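Local coordinates for bifunctional GH43-CE protein (Bacteroides eggerthii, PDB 6MLY), which probably helps degrade complex arabinoxylans, joining a family 43 glycoside hydrolase, probably a xylosidase, to a carbohydrate esterase in one chain, at residues Y646-K651 and P717-D722; A699-V704 and D710-L715. One frame throughout, in Å; residues are numbered along the deposited sequence.

Contact 1: residues Y646-K651 and P717-D722; sequences YTIGAK and PITYID. With NA (sodium ion), chain H.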
loop_
_atom_site.group_PDB
_atom_site.type_symbol
_atom_site.label_atom_id
_atom_site.label_comp_id
_atom_site.label_asym_id
_atom_site.label_seq_id
_atom_site.Cartn_x
_atom_site.Cartn_y
_atom_site.Cartn_z
ATOM N N TYR A 646 -40.468 0.336 12.581
ATOM C CA TYR A 646 -41.512 -0.649 12.852
ATOM C C TYR A 646 -41.638 -0.867 14.366
ATOM O O TYR A 646 -40.691 -0.650 15.116
ATOM C CB TYR A 646 -41.219 -1.963 12.122
ATOM C CG TYR A 646 -42.446 -2.775 11.795
ATOM C CD1 TYR A 646 -42.731 -3.946 12.474
ATOM C CD2 TYR A 646 -43.327 -2.369 10.807
ATOM C CE1 TYR A 646 -43.859 -4.696 12.177
ATOM C CE2 TYR A 646 -44.462 -3.104 10.500
ATOM C CZ TYR A 646 -44.731 -4.275 11.186
ATOM O OH TYR A 646 -45.847 -5.009 10.895
ATOM N N THR A 647 -42.828 -1.306 14.789
ATOM C CA THR A 647 -43.190 -1.465 16.195
ATOM C C THR A 647 -43.968 -2.770 16.374
ATOM O O THR A 647 -45.041 -2.892 15.831
ATOM C CB THR A 647 -44.048 -0.285 16.672
ATOM O OG1 THR A 647 -43.269 0.897 16.499
ATOM C CG2 THR A 647 -44.493 -0.395 18.115
ATOM N N ILE A 648 -43.398 -3.724 17.120
ATOM C CA ILE A 648 -44.128 -4.885 17.618
ATOM C C ILE A 648 -44.200 -4.774 19.144
ATOM O O ILE A 648 -43.220 -4.463 19.798
ATOM C CB ILE A 648 -43.495 -6.216 17.158
ATOM C CG1 ILE A 648 -43.678 -6.433 15.653
ATOM C CG2 ILE A 648 -44.046 -7.387 17.964
ATOM C CD1 ILE A 648 -43.103 -7.729 15.124
ATOM N N GLY A 649 -45.385 -5.056 19.690
ATOM C CA GLY A 649 -45.648 -4.921 21.108
ATOM C C GLY A 649 -45.247 -3.548 21.610
ATOM O O GLY A 649 -45.714 -2.541 21.097
ATOM N N ALA A 650 -44.346 -3.525 22.594
ATOM C CA ALA A 650 -43.947 -2.304 23.287
ATOM C C ALA A 650 -42.729 -1.654 22.611
ATOM O O ALA A 650 -42.432 -0.493 22.867
ATOM C CB ALA A 650 -43.662 -2.629 24.732
ATOM N N LYS A 651 -42.047 -2.404 21.739
ATOM C CA LYS A 651 -40.712 -2.076 21.286
ATOM C C LYS A 651 -40.740 -1.562 19.840
ATOM O O LYS A 651 -41.164 -2.261 18.939
ATOM C CB LYS A 651 -39.821 -3.310 21.457
ATOM C CG LYS A 651 -39.642 -3.759 22.905
ATOM C CD LYS A 651 -38.206 -4.093 23.289
ATOM C CE LYS A 651 -37.890 -3.826 24.749
ATOM N NZ LYS A 651 -36.572 -4.386 25.132
ATOM N N PRO A 717 -36.540 -11.135 9.463
ATOM C CA PRO A 717 -36.914 -10.636 8.138
ATOM C C PRO A 717 -38.343 -10.993 7.687
ATOM O O PRO A 717 -38.949 -10.218 6.951
ATOM C CB PRO A 717 -35.907 -11.293 7.176
ATOM C CG PRO A 717 -34.754 -11.729 8.050
ATOM C CD PRO A 717 -35.353 -12.001 9.414
ATOM N N ILE A 718 -38.857 -12.152 8.123
ATOM C CA ILE A 718 -40.200 -12.643 7.739
ATOM C C ILE A 718 -41.248 -11.546 7.988
ATOM O O ILE A 718 -42.116 -11.320 7.156
ATOM C CB ILE A 718 -40.550 -13.968 8.461
ATOM C CG1 ILE A 718 -39.770 -15.153 7.879
ATOM C CG2 ILE A 718 -42.050 -14.222 8.445
ATOM C CD1 ILE A 718 -40.034 -16.482 8.563
ATOM N N THR A 719 -41.142 -10.863 9.130
ATOM C CA THR A 719 -42.052 -9.792 9.540
ATOM C C THR A 719 -42.406 -8.860 8.368
ATOM O O THR A 719 -43.548 -8.433 8.262
ATOM C CB THR A 719 -41.443 -8.986 10.696
ATOM O OG1 THR A 719 -41.179 -9.909 11.753
ATOM C CG2 THR A 719 -42.327 -7.866 11.202
ATOM N N TYR A 720 -41.433 -8.550 7.503
ATOM C CA TYR A 720 -41.518 -7.410 6.581
ATOM C C TYR A 720 -41.722 -7.856 5.124
ATOM O O TYR A 720 -41.517 -7.050 4.209
ATOM C CB TYR A 720 -40.247 -6.558 6.708
ATOM C CG TYR A 720 -39.860 -6.201 8.124
ATOM C CD1 TYR A 720 -40.420 -5.104 8.762
ATOM C CD2 TYR A 720 -38.942 -6.959 8.834
ATOM C CE1 TYR A 720 -40.087 -4.778 10.065
ATOM C CE2 TYR A 720 -38.596 -6.643 10.137
ATOM C CZ TYR A 720 -39.170 -5.547 10.756
ATOM O OH TYR A 720 -38.845 -5.217 12.038
ATOM N N ILE A 721 -42.129 -9.115 4.903
ATOM C CA ILE A 721 -42.306 -9.675 3.543
ATOM C C ILE A 721 -43.616 -9.158 2.930
ATOM O O ILE A 721 -44.672 -9.182 3.565
ATOM C CB ILE A 721 -42.300 -11.217 3.544
ATOM C CG1 ILE A 721 -41.013 -11.803 4.123
ATOM C CG2 ILE A 721 -42.565 -11.743 2.140
ATOM C CD1 ILE A 721 -41.076 -13.304 4.333
ATOM N N ASP A 722 -43.541 -8.757 1.657
ATOM C CA ASP A 722 -44.694 -8.320 0.892
ATOM C C ASP A 722 -44.439 -8.664 -0.581
ATOM O O ASP A 722 -43.386 -9.196 -0.914
ATOM C CB ASP A 722 -44.984 -6.839 1.158
ATOM C CG ASP A 722 -44.044 -5.885 0.448
ATOM O OD1 ASP A 722 -43.156 -5.312 1.125
ATOM O OD2 ASP A 722 -44.217 -5.713 -0.774
HETATM NA NA NA H . -41.486 -5.172 2.955
#

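Contact 2: residues A699-V704 and D710-L715; sequences ALIGGV and DMLALL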
loop_
_atom_site.group_PDB
_atom_site.type_symbol
_atom_site.label_atom_id
_atom_site.label_comp_id
_atom_site.label_asym_id
_atom_site.label_seq_id
_atom_site.Cartn_x
_atom_site.Cartn_y
_atom_site.Cartn_z
ATOM N N ALA A 699 -26.640 -11.466 22.773
ATOM C CA ALA A 699 -25.622 -10.427 22.718
ATOM C C ALA A 699 -26.032 -9.341 21.715
ATOM O O ALA A 699 -25.721 -8.176 21.922
ATOM C CB ALA A 699 -24.283 -11.024 22.358
ATOM N N LEU A 700 -26.715 -9.734 20.634
ATOM C CA LEU A 700 -27.042 -8.830 19.526
ATOM C C LEU A 700 -28.105 -7.810 19.951
ATOM O O LEU A 700 -28.079 -6.675 19.500
ATOM C CB LEU A 700 -27.525 -9.650 18.326
ATOM C CG LEU A 700 -28.042 -8.840 17.137
ATOM C CD1 LEU A 700 -26.914 -8.049 16.489
ATOM C CD2 LEU A 700 -28.735 -9.748 16.122
ATOM N N ILE A 701 -29.055 -8.234 20.785
ATOM C CA ILE A 701 -30.152 -7.369 21.223
ATOM C C ILE A 701 -29.782 -6.717 22.558
ATOM O O ILE A 701 -30.446 -5.782 22.988
ATOM C CB ILE A 701 -31.479 -8.152 21.324
ATOM C CG1 ILE A 701 -31.476 -9.145 22.491
ATOM C CG2 ILE A 701 -31.798 -8.830 19.999
ATOM C CD1 ILE A 701 -32.809 -9.799 22.749
ATOM N N GLY A 702 -28.738 -7.231 23.214
ATOM C CA GLY A 702 -28.374 -6.784 24.546
ATOM C C GLY A 702 -29.513 -7.027 25.518
ATOM O O GLY A 702 -30.050 -6.093 26.108
ATOM N N GLY A 703 -29.888 -8.301 25.653
ATOM C CA GLY A 703 -31.030 -8.716 26.454
ATOM C C GLY A 703 -31.273 -10.212 26.339
ATOM O O GLY A 703 -30.725 -10.877 25.454
ATOM N N VAL A 704 -32.124 -10.731 27.230
ATOM C CA VAL A 704 -32.316 -12.171 27.406
ATOM C C VAL A 704 -33.487 -12.620 26.527
ATOM O O VAL A 704 -34.639 -12.307 26.817
ATOM C CB VAL A 704 -32.484 -12.532 28.900
ATOM C CG1 VAL A 704 -33.493 -11.651 29.630
ATOM C CG2 VAL A 704 -32.808 -14.003 29.098
ATOM N N ASP A 710 -40.613 -9.757 21.514
ATOM C CA ASP A 710 -40.943 -8.677 20.578
ATOM C C ASP A 710 -39.735 -8.344 19.690
ATOM O O ASP A 710 -39.837 -8.361 18.461
ATOM C CB ASP A 710 -41.372 -7.408 21.320
ATOM C CG ASP A 710 -42.714 -7.500 22.024
ATOM O OD1 ASP A 710 -43.404 -8.522 21.850
ATOM O OD2 ASP A 710 -43.059 -6.538 22.737
ATOM N N MET A 711 -38.603 -8.017 20.327
ATOM C CA MET A 711 -37.393 -7.573 19.628
ATOM C C MET A 711 -36.916 -8.666 18.657
ATOM O O MET A 711 -36.486 -8.364 17.545
ATOM C CB MET A 711 -36.278 -7.217 20.621
ATOM C CG MET A 711 -35.013 -6.646 19.984
ATOM S SD MET A 711 -35.249 -5.128 19.006
ATOM C CE MET A 711 -35.527 -3.918 20.298
ATOM N N LEU A 712 -37.022 -9.935 19.064
ATOM C CA LEU A 712 -36.612 -11.059 18.213
ATOM C C LEU A 712 -37.426 -11.084 16.911
ATOM O O LEU A 712 -36.908 -11.492 15.866
ATOM C CB LEU A 712 -36.783 -12.376 18.978
ATOM C CG LEU A 712 -35.798 -12.624 20.121
ATOM C CD1 LEU A 712 -35.846 -14.085 20.548
ATOM C CD2 LEU A 712 -34.375 -12.215 19.747
ATOM N N ALA A 713 -38.697 -10.669 16.982
ATOM C CA ALA A 713 -39.566 -10.584 15.807
ATOM C C ALA A 713 -39.178 -9.374 14.947
ATOM O O ALA A 713 -39.249 -9.428 13.718
ATOM C CB ALA A 713 -41.013 -10.514 16.230
ATOM N N LEU A 714 -38.767 -8.284 15.603
ATOM C CA LEU A 714 -38.407 -7.054 14.908
ATOM C C LEU A 714 -37.165 -7.271 14.034
ATOM O O LEU A 714 -37.031 -6.607 13.008
ATOM C CB LEU A 714 -38.179 -5.929 15.922
ATOM C CG LEU A 714 -39.443 -5.238 16.432
ATOM C CD1 LEU A 714 -39.116 -4.270 17.557
ATOM C CD2 LEU A 714 -40.170 -4.519 15.305
ATOM N N LEU A 715 -36.266 -8.179 14.439
ATOM C CA LEU A 715 -35.040 -8.435 13.660
ATOM C C LEU A 715 -35.235 -9.644 12.735
ATOM O O LEU A 715 -34.347 -9.964 11.946
ATOM C CB LEU A 715 -33.826 -8.591 14.590
ATOM C CG LEU A 715 -33.749 -9.840 15.472
ATOM C CD1 LEU A 715 -33.170 -11.033 14.722
ATOM C CD2 LEU A 715 -32.902 -9.553 16.704
#

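Contact 1: residues Y646-K651 and P717-D722
The two backbones stay well apart, the nearest CA atoms, those of Y646 and Y720, being 9.2 Å from each other, a spacing that leaves the whole contact to side chains. Residues 646-651 hold one arm and the turn of a beta hairpin in the esterase's alpha/beta-hydrolase domain; its type II' turn from I648 to K651 suits G649, whose positive phi glycine accepts readily. The two tyrosines form an edge-to-face pair: the Y720 edge points at a face of Y646, with planes at 72° and centroids 5.1 Å apart. Y720 CE1 makes the closest approach, 3.5 Å from Y646 CG. With CG anti to the backbone N (chi1 -153°), Y646 carries its ring from the strand across to this edge. T719 packs its methyl over the centre of the Y720 ring, and the same CG2 lies 3.7 Å from Y646 CE1 and meets I648 CD1 tip to tip. An alanine in place of Y646 would probably leave the Y720 edge without the ring face it points at and open a gap between hairpin and loop. Beyond the rings, a sodium ion, which T639 and D725 also bind, is held by Y720 O at 2.3 Å and D722 OD1 at 2.5 Å.

Contact 2: residues A699-V704 and D710-L715
I701 meets M711, L712 and L715 with no ring or other flat group of either segment in the interface, so there are no faces or edges to cover: branched and flexible apolar chains make it up. The pairing joins two short helices, 696-701 and 709-714, consecutive in the alpha/beta-hydrolase domain and linked by a brief loop. I701 is the centre, and its beta-branching suits the place because two arms can leave in different directions. One arm, I701 CG2, lies 3.5 Å from L715 CD2 and 3.9 Å from M711 CG. The other ends in I701 CD1, 4.2 Å from L712 CD2, and there the two side chains cross at about a right angle. This division follows from chi1 of 70°, which sets CG1 between the backbone N and the carbonyl carbon while CG2 stands beside the N. M711 slides past I701 in the opposite direction and touches it through its CG methylene, its unbranched chain bending at chi2 and chi3. L715 CD2 also approaches L700 CD2, at 4.2 Å, so this one methyl meets both leucine and isoleucine. After I701, G702 takes a positive phi, easily adopted by glycine, as the chain leaves the helix. Around this pair, L700 packs on W557 and L715 on F594, while L714 packs on strands 645-648 and 651-654, and H632 of helix 629-639 is hydrogen-bonded to L715 O.

How the contacts relate
Contact 2 is the more buried and wholly apolar; contact 1 is partly buried, mixes aromatic and methyl packing, and its 717-722 segment supplies two of the sodium ligands. Their centres are about 12 Å apart, and helix 709-714, one half of contact 2, packs against both helix 696-701 and the hairpin of contact 1. The chain continuing from that helix turns back on its end, where T719 OG1 lies 2.8 Å from A713 O and Y720 OH 2.5 Å from L714 O, both probable hydrogen bonds. Threonine and tyrosine thus serve twice, with hydroxyls on the carbonyls and carbon surfaces in contact 1. At the hairpin turn, A650 N is hydrogen-bonded to D710 OD2, a polar tie between the two contacts, neither of which has a hydrogen bond across its own segments.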